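Phosphoethanolamine N-methyltransferase 1 (Haemonchus contortus, PDB 4KRG) probably catalyses the S-adenosylmethionine-dependent methylation of phosphoethanolamine in the nematode route to phosphocholine. Local coordinates at residues A152-S166 against C226-K238. Residues are numbered along the deposited sequence; the frame is centred on the assembly and turned at random.
Sequences ADGYIHLRESCSEPS and CNNWRQVHWLTKK. With OPE (phosphoric acid mono-(2-amino-ethyl) ester), chain C.
Gln231 reaches across to Arg159, Ser161 and Ser166 where antiparallel strands 154-161 and 231-238 open into the phosphoethanolamine site. Backbone bonds zip the strands together in the pairs Ile156–Thr236, Leu158–Trp234 and Glu160–Val232, ending with Cys162 N to Arg230 O. Gln231 CB and CG pass beside Arg159 NH2, and a bend at chi2 (-68°) turns the amide back so that CD packs on Ser166 CB. OE1 accepts from Arg159 NE at 3.0 Å, the donor standing above the carbonyl plane, and more weakly from NH2; Trp129 NE1 is a further donor, while Asp45 pairs with the same guanidinium. NE2 gives a nearly straight bond (171°) to Ser161 OG at 3.0 Å, in the amide plane. Ser166 binds the phosphate, N to OPE O2 and OG to OPE O1 (2.7 Å). Ser161 OG approaches O2 unusually closely, a length to read with caution; Gln231 probably helps to position Ser161, as a second-shell residue. Arg230 NH1 and Glu164 OE2 form a salt bridge (3.0 Å), the N-H directed to the anti lone pair of OE2, with OE2 22° out of the guanidinium plane; Arg230 NH2 bonds to Thr340 OG1. His157 NE2 and His233 ND1 share a hydrogen bond of 3.1 Å, and His157 ND1 bonds to Thr127 O. Strand 154-161 continues parallel strands 81-86, 60-64 and 122-126 of the Rossmann-like methyltransferase domain, antiparallel strand 231-240 extends them, and helices 189-198 and 220-226 touch Trp234 and Gln231, respectively.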
loop_
_atom_site.group_PDB
_atom_site.type_symbol
_atom_site.label_atom_id
_atom_site.label_comp_id
_atom_site.label_asym_id
_atom_site.label_seq_id
_atom_site.Cartn_x
_atom_site.Cartn_y
_atom_site.Cartn_z
ATOM N N ALA A 152 -11.295 -18.624 -8.301
ATOM C CA ALA A 152 -11.230 -17.478 -9.206
ATOM C C ALA A 152 -12.102 -16.363 -8.629
ATOM O O ALA A 152 -13.120 -16.654 -8.003
ATOM C CB ALA A 152 -11.717 -17.864 -10.574
ATOM N N ASP A 153 -11.699 -15.107 -8.841
ATOM C CA ASP A 153 -12.303 -13.920 -8.206
ATOM C C ASP A 153 -11.989 -13.787 -6.712
ATOM O O ASP A 153 -12.338 -12.786 -6.091
ATOM C CB ASP A 153 -13.825 -13.839 -8.416
ATOM C CG ASP A 153 -14.221 -13.874 -9.872
ATOM O OD1 ASP A 153 -13.371 -13.557 -10.727
ATOM O OD2 ASP A 153 -15.390 -14.218 -10.156
ATOM N N GLY A 154 -11.338 -14.795 -6.139
ATOM C CA GLY A 154 -11.009 -14.788 -4.724
ATOM C C GLY A 154 -10.023 -13.697 -4.350
ATOM O O GLY A 154 -9.339 -13.150 -5.205
ATOM N N TYR A 155 -9.937 -13.394 -3.062
ATOM C CA TYR A 155 -9.070 -12.329 -2.574
ATOM C C TYR A 155 -8.115 -12.814 -1.496
ATOM O O TYR A 155 -8.377 -13.806 -0.814
ATOM C CB TYR A 155 -9.909 -11.220 -1.964
ATOM C CG TYR A 155 -10.698 -10.380 -2.936
ATOM C CD1 TYR A 155 -10.176 -9.196 -3.434
ATOM C CD2 TYR A 155 -11.982 -10.744 -3.316
ATOM C CE1 TYR A 155 -10.906 -8.411 -4.299
ATOM C CE2 TYR A 155 -12.718 -9.964 -4.177
ATOM C CZ TYR A 155 -12.177 -8.799 -4.663
ATOM O OH TYR A 155 -12.911 -8.023 -5.519
ATOM N N ILE A 156 -7.004 -12.098 -1.346
ATOM C CA ILE A 156 -6.117 -12.275 -0.206
ATOM C C ILE A 156 -5.847 -10.907 0.409
ATOM O O ILE A 156 -5.618 -9.928 -0.304
ATOM C CB ILE A 156 -4.798 -13.022 -0.579
ATOM C CG1 ILE A 156 -3.824 -13.034 0.599
ATOM C CG2 ILE A 156 -4.144 -12.428 -1.820
ATOM C CD1 ILE A 156 -2.604 -13.902 0.358
ATOM N N HIS A 157 -5.931 -10.835 1.730
ATOM C CA HIS A 157 -5.567 -9.622 2.437
ATOM C C HIS A 157 -4.248 -9.856 3.158
ATOM O O HIS A 157 -4.080 -10.863 3.846
ATOM C CB HIS A 157 -6.634 -9.233 3.460
ATOM C CG HIS A 157 -6.244 -8.062 4.311
ATOM N ND1 HIS A 157 -5.484 -8.194 5.450
ATOM C CD2 HIS A 157 -6.504 -6.741 4.175
ATOM C CE1 HIS A 157 -5.289 -6.998 5.986
ATOM N NE2 HIS A 157 -5.893 -6.103 5.229
ATOM N N LEU A 158 -3.322 -8.913 3.006
ATOM C CA LEU A 158 -2.077 -8.947 3.760
ATOM C C LEU A 158 -1.839 -7.583 4.385
ATOM O O LEU A 158 -2.249 -6.573 3.841
ATOM C CB LEU A 158 -0.917 -9.318 2.847
ATOM C CG LEU A 158 -1.103 -10.654 2.123
ATOM C CD1 LEU A 158 -0.757 -10.502 0.653
ATOM C CD2 LEU A 158 -0.245 -11.723 2.758
ATOM N N ARG A 159 -1.193 -7.570 5.540
ATOM C CA ARG A 159 -0.817 -6.335 6.210
ATOM C C ARG A 159 0.509 -6.591 6.894
ATOM O O ARG A 159 0.641 -7.551 7.654
ATOM C CB ARG A 159 -1.858 -5.947 7.256
ATOM C CG ARG A 159 -1.486 -4.692 8.039
ATOM C CD ARG A 159 -0.799 -4.995 9.366
ATOM N NE ARG A 159 -0.715 -3.789 10.186
ATOM C CZ ARG A 159 -1.696 -3.349 10.969
ATOM N NH1 ARG A 159 -2.841 -4.018 11.054
ATOM N NH2 ARG A 159 -1.530 -2.239 11.671
ATOM N N GLU A 160 1.502 -5.750 6.633
ATOM C CA GLU A 160 2.816 -5.995 7.200
ATOM C C GLU A 160 3.446 -4.733 7.773
ATOM O O GLU A 160 3.174 -3.627 7.306
ATOM C CB GLU A 160 3.750 -6.607 6.150
ATOM C CG GLU A 160 3.229 -7.870 5.489
ATOM C CD GLU A 160 3.119 -9.046 6.452
ATOM O OE1 GLU A 160 3.847 -9.058 7.472
ATOM O OE2 GLU A 160 2.310 -9.965 6.190
ATOM N N SER A 161 4.280 -4.904 8.793
ATOM C CA SER A 161 5.111 -3.815 9.273
ATOM C C SER A 161 6.225 -3.658 8.260
ATOM O O SER A 161 7.091 -4.533 8.131
ATOM C CB SER A 161 5.711 -4.138 10.638
ATOM O OG SER A 161 4.692 -4.319 11.596
ATOM N N CYS A 162 6.200 -2.558 7.524
ATOM C CA CYS A 162 7.195 -2.364 6.488
ATOM C C CYS A 162 8.325 -1.463 6.970
ATOM O O CYS A 162 8.080 -0.460 7.635
ATOM C CB CYS A 162 6.539 -1.823 5.213
ATOM S SG CYS A 162 5.394 -3.001 4.450
ATOM N N SER A 163 9.558 -1.866 6.667
ATOM C CA SER A 163 10.775 -1.097 6.960
ATOM C C SER A 163 11.159 -0.918 8.438
ATOM O O SER A 163 12.338 -0.762 8.750
ATOM C CB SER A 163 10.762 0.256 6.249
ATOM O OG SER A 163 10.859 0.084 4.852
ATOM N N GLU A 164 10.179 -0.933 9.338
ATOM C CA GLU A 164 10.439 -0.736 10.762
ATOM C C GLU A 164 9.312 -1.341 11.597
ATOM O O GLU A 164 8.224 -1.594 11.082
ATOM C CB GLU A 164 10.542 0.756 11.071
ATOM C CG GLU A 164 9.204 1.468 11.074
ATOM C CD GLU A 164 9.325 2.967 11.249
ATOM O OE1 GLU A 164 8.891 3.482 12.300
ATOM O OE2 GLU A 164 9.846 3.633 10.330
ATOM N N PRO A 165 9.557 -1.563 12.899
ATOM C CA PRO A 165 8.466 -2.132 13.694
ATOM C C PRO A 165 7.284 -1.178 13.785
ATOM O O PRO A 165 7.452 0.030 13.619
ATOM C CB PRO A 165 9.099 -2.315 15.079
ATOM C CG PRO A 165 10.571 -2.368 14.824
ATOM C CD PRO A 165 10.791 -1.410 13.690
ATOM N N SER A 166 6.106 -1.722 14.058
ATOM C CA SER A 166 4.898 -0.917 14.179
ATOM C C SER A 166 5.105 0.236 15.139
ATOM O O SER A 166 4.635 1.345 14.900
ATOM C CB SER A 166 3.738 -1.775 14.665
ATOM O OG SER A 166 3.965 -2.224 15.983
ATOM N N CYS A 226 0.321 6.525 16.191
ATOM C CA CYS A 226 1.715 6.106 16.271
ATOM C C CYS A 226 2.631 6.857 15.306
ATOM O O CYS A 226 3.817 6.542 15.207
ATOM C CB CYS A 226 1.823 4.600 16.045
ATOM S SG CYS A 226 0.765 3.620 17.133
ATOM N N ASN A 227 2.079 7.848 14.608
ATOM C CA ASN A 227 2.810 8.609 13.585
ATOM C C ASN A 227 3.581 7.712 12.616
ATOM O O ASN A 227 4.662 8.068 12.140
ATOM C CB ASN A 227 3.745 9.648 14.217
ATOM C CG ASN A 227 3.010 10.900 14.668
ATOM O OD1 ASN A 227 3.021 11.241 15.851
ATOM N ND2 ASN A 227 2.374 11.594 13.723
ATOM N N ASN A 228 3.005 6.548 12.332
ATOM C CA ASN A 228 3.650 5.543 11.509
ATOM C C ASN A 228 2.841 5.270 10.246
ATOM O O ASN A 228 1.723 4.751 10.317
ATOM C CB ASN A 228 3.838 4.261 12.326
ATOM C CG ASN A 228 4.672 3.224 11.608
ATOM O OD1 ASN A 228 5.170 3.456 10.502
ATOM N ND2 ASN A 228 4.845 2.070 12.244
ATOM N N TRP A 229 3.416 5.625 9.098
ATOM C CA TRP A 229 2.783 5.445 7.792
ATOM C C TRP A 229 3.114 4.090 7.182
ATOM O O TRP A 229 2.589 3.734 6.128
ATOM C CB TRP A 229 3.272 6.534 6.821
ATOM C CG TRP A 229 2.534 7.844 6.894
ATOM C CD1 TRP A 229 1.710 8.363 5.944
ATOM C CD2 TRP A 229 2.560 8.794 7.972
ATOM N NE1 TRP A 229 1.218 9.579 6.357
ATOM C CE2 TRP A 229 1.718 9.868 7.598
ATOM C CE3 TRP A 229 3.209 8.854 9.209
ATOM C CZ2 TRP A 229 1.513 10.982 8.421
ATOM C CZ3 TRP A 229 2.998 9.956 10.026
ATOM C CH2 TRP A 229 2.155 11.003 9.627
ATOM N N ARG A 230 3.996 3.342 7.836
ATOM C CA ARG A 230 4.567 2.126 7.248
ATOM C C ARG A 230 3.900 0.826 7.701
ATOM O O ARG A 230 4.438 -0.260 7.485
ATOM C CB ARG A 230 6.078 2.064 7.494
ATOM C CG ARG A 230 6.876 3.096 6.704
ATOM C CD ARG A 230 8.290 3.232 7.246
ATOM N NE ARG A 230 9.212 3.776 6.250
ATOM C CZ ARG A 230 10.512 3.953 6.450
ATOM N NH1 ARG A 230 11.057 3.646 7.621
ATOM N NH2 ARG A 230 11.269 4.442 5.475
ATOM N N GLN A 231 2.740 0.943 8.338
ATOM C CA GLN A 231 1.865 -0.202 8.543
ATOM C C GLN A 231 1.025 -0.300 7.289
ATOM O O GLN A 231 0.030 0.411 7.137
ATOM C CB GLN A 231 0.977 0.016 9.756
ATOM C CG GLN A 231 1.752 -0.005 11.054
ATOM C CD GLN A 231 2.299 -1.375 11.352
ATOM O OE1 GLN A 231 1.538 -2.311 11.589
ATOM N NE2 GLN A 231 3.623 -1.513 11.317
ATOM N N VAL A 232 1.440 -1.169 6.377
ATOM C CA VAL A 232 0.896 -1.153 5.033
ATOM C C VAL A 232 0.101 -2.417 4.761
ATOM O O VAL A 232 0.515 -3.524 5.117
ATOM C CB VAL A 232 2.009 -0.965 3.970
ATOM C CG1 VAL A 232 1.403 -0.740 2.586
ATOM C CG2 VAL A 232 2.918 0.219 4.337
ATOM N N HIS A 233 -1.066 -2.246 4.149
ATOM C CA HIS A 233 -1.882 -3.392 3.771
ATOM C C HIS A 233 -2.401 -3.308 2.340
ATOM O O HIS A 233 -2.415 -2.235 1.726
ATOM C CB HIS A 233 -2.994 -3.684 4.792
ATOM C CG HIS A 233 -4.089 -2.659 4.845
ATOM N ND1 HIS A 233 -5.416 -3.014 4.995
ATOM C CD2 HIS A 233 -4.063 -1.310 4.827
ATOM C CE1 HIS A 233 -6.158 -1.924 5.049
ATOM N NE2 HIS A 233 -5.358 -0.871 4.944
ATOM N N TRP A 234 -2.788 -4.466 1.812
ATOM C CA TRP A 234 -3.143 -4.618 0.410
ATOM C C TRP A 234 -4.292 -5.593 0.286
ATOM O O TRP A 234 -4.318 -6.613 0.968
ATOM C CB TRP A 234 -1.964 -5.197 -0.381
ATOM C CG TRP A 234 -0.664 -4.494 -0.172
ATOM C CD1 TRP A 234 -0.187 -3.428 -0.876
ATOM C CD2 TRP A 234 0.332 -4.816 0.805
ATOM N NE1 TRP A 234 1.039 -3.061 -0.394
ATOM C CE2 TRP A 234 1.384 -3.891 0.634
ATOM C CE3 TRP A 234 0.436 -5.780 1.809
ATOM C CZ2 TRP A 234 2.525 -3.914 1.438
ATOM C CZ3 TRP A 234 1.569 -5.795 2.606
ATOM C CH2 TRP A 234 2.598 -4.871 2.412
ATOM N N LEU A 235 -5.236 -5.283 -0.592
ATOM C CA LEU A 235 -6.247 -6.254 -0.990
ATOM C C LEU A 235 -5.940 -6.649 -2.426
ATOM O O LEU A 235 -5.771 -5.793 -3.296
ATOM C CB LEU A 235 -7.654 -5.670 -0.887
ATOM C CG LEU A 235 -8.794 -6.656 -1.157
ATOM C CD1 LEU A 235 -8.763 -7.795 -0.161
ATOM C CD2 LEU A 235 -10.130 -5.933 -1.088
ATOM N N THR A 236 -5.866 -7.950 -2.658
ATOM C CA THR A 236 -5.351 -8.495 -3.903
ATOM C C THR A 236 -6.278 -9.593 -4.435
ATOM O O THR A 236 -6.708 -10.471 -3.687
ATOM C CB THR A 236 -3.939 -9.044 -3.672
ATOM O OG1 THR A 236 -3.086 -7.973 -3.251
ATOM C CG2 THR A 236 -3.386 -9.642 -4.925
ATOM N N LYS A 237 -6.578 -9.535 -5.728
ATOM C CA LYS A 237 -7.566 -10.413 -6.339
ATOM C C LYS A 237 -6.916 -11.407 -7.304
ATOM O O LYS A 237 -6.025 -11.038 -8.071
ATOM C CB LYS A 237 -8.606 -9.569 -7.085
ATOM C CG LYS A 237 -9.857 -10.330 -7.493
ATOM C CD LYS A 237 -10.817 -9.441 -8.272
ATOM C CE LYS A 237 -12.093 -10.184 -8.623
ATOM N NZ LYS A 237 -12.985 -9.330 -9.452
ATOM N N LYS A 238 -7.366 -12.661 -7.266
ATOM C CA LYS A 238 -6.895 -13.696 -8.187
ATOM C C LYS A 238 -7.657 -13.591 -9.501
ATOM O O LYS A 238 -8.870 -13.781 -9.540
ATOM C CB LYS A 238 -7.095 -15.087 -7.579
ATOM C CG LYS A 238 -6.880 -16.239 -8.539
ATOM C CD LYS A 238 -7.130 -17.566 -7.845
ATOM C CE LYS A 238 -7.041 -18.731 -8.814
ATOM N NZ LYS A 238 -7.187 -20.026 -8.092
HETATM C CA OPE C . 3.604 -5.935 15.501
HETATM C CB OPE C . 2.736 -7.036 16.016
HETATM O O1 OPE C . 5.792 -4.197 16.177
HETATM O O2 OPE C . 5.851 -4.513 13.747
HETATM O O3 OPE C . 7.375 -5.868 15.181
HETATM O O4 OPE C . 4.904 -6.292 15.202
HETATM N N OPE C . 2.698 -8.255 15.251
HETATM P P OPE C . 6.019 -5.206 15.075
HETATM O O HOH W 1 -14.084 -10.679 -11.652
HETATM O O HOH W 2 -12.998 -6.429 -8.248
HETATM O O HOH W 3 -3.080 -8.475 -0.616
HETATM O O HOH W 4 5.989 -0.377 10.145
HETATM O O HOH W 5 5.630 3.908 15.219
#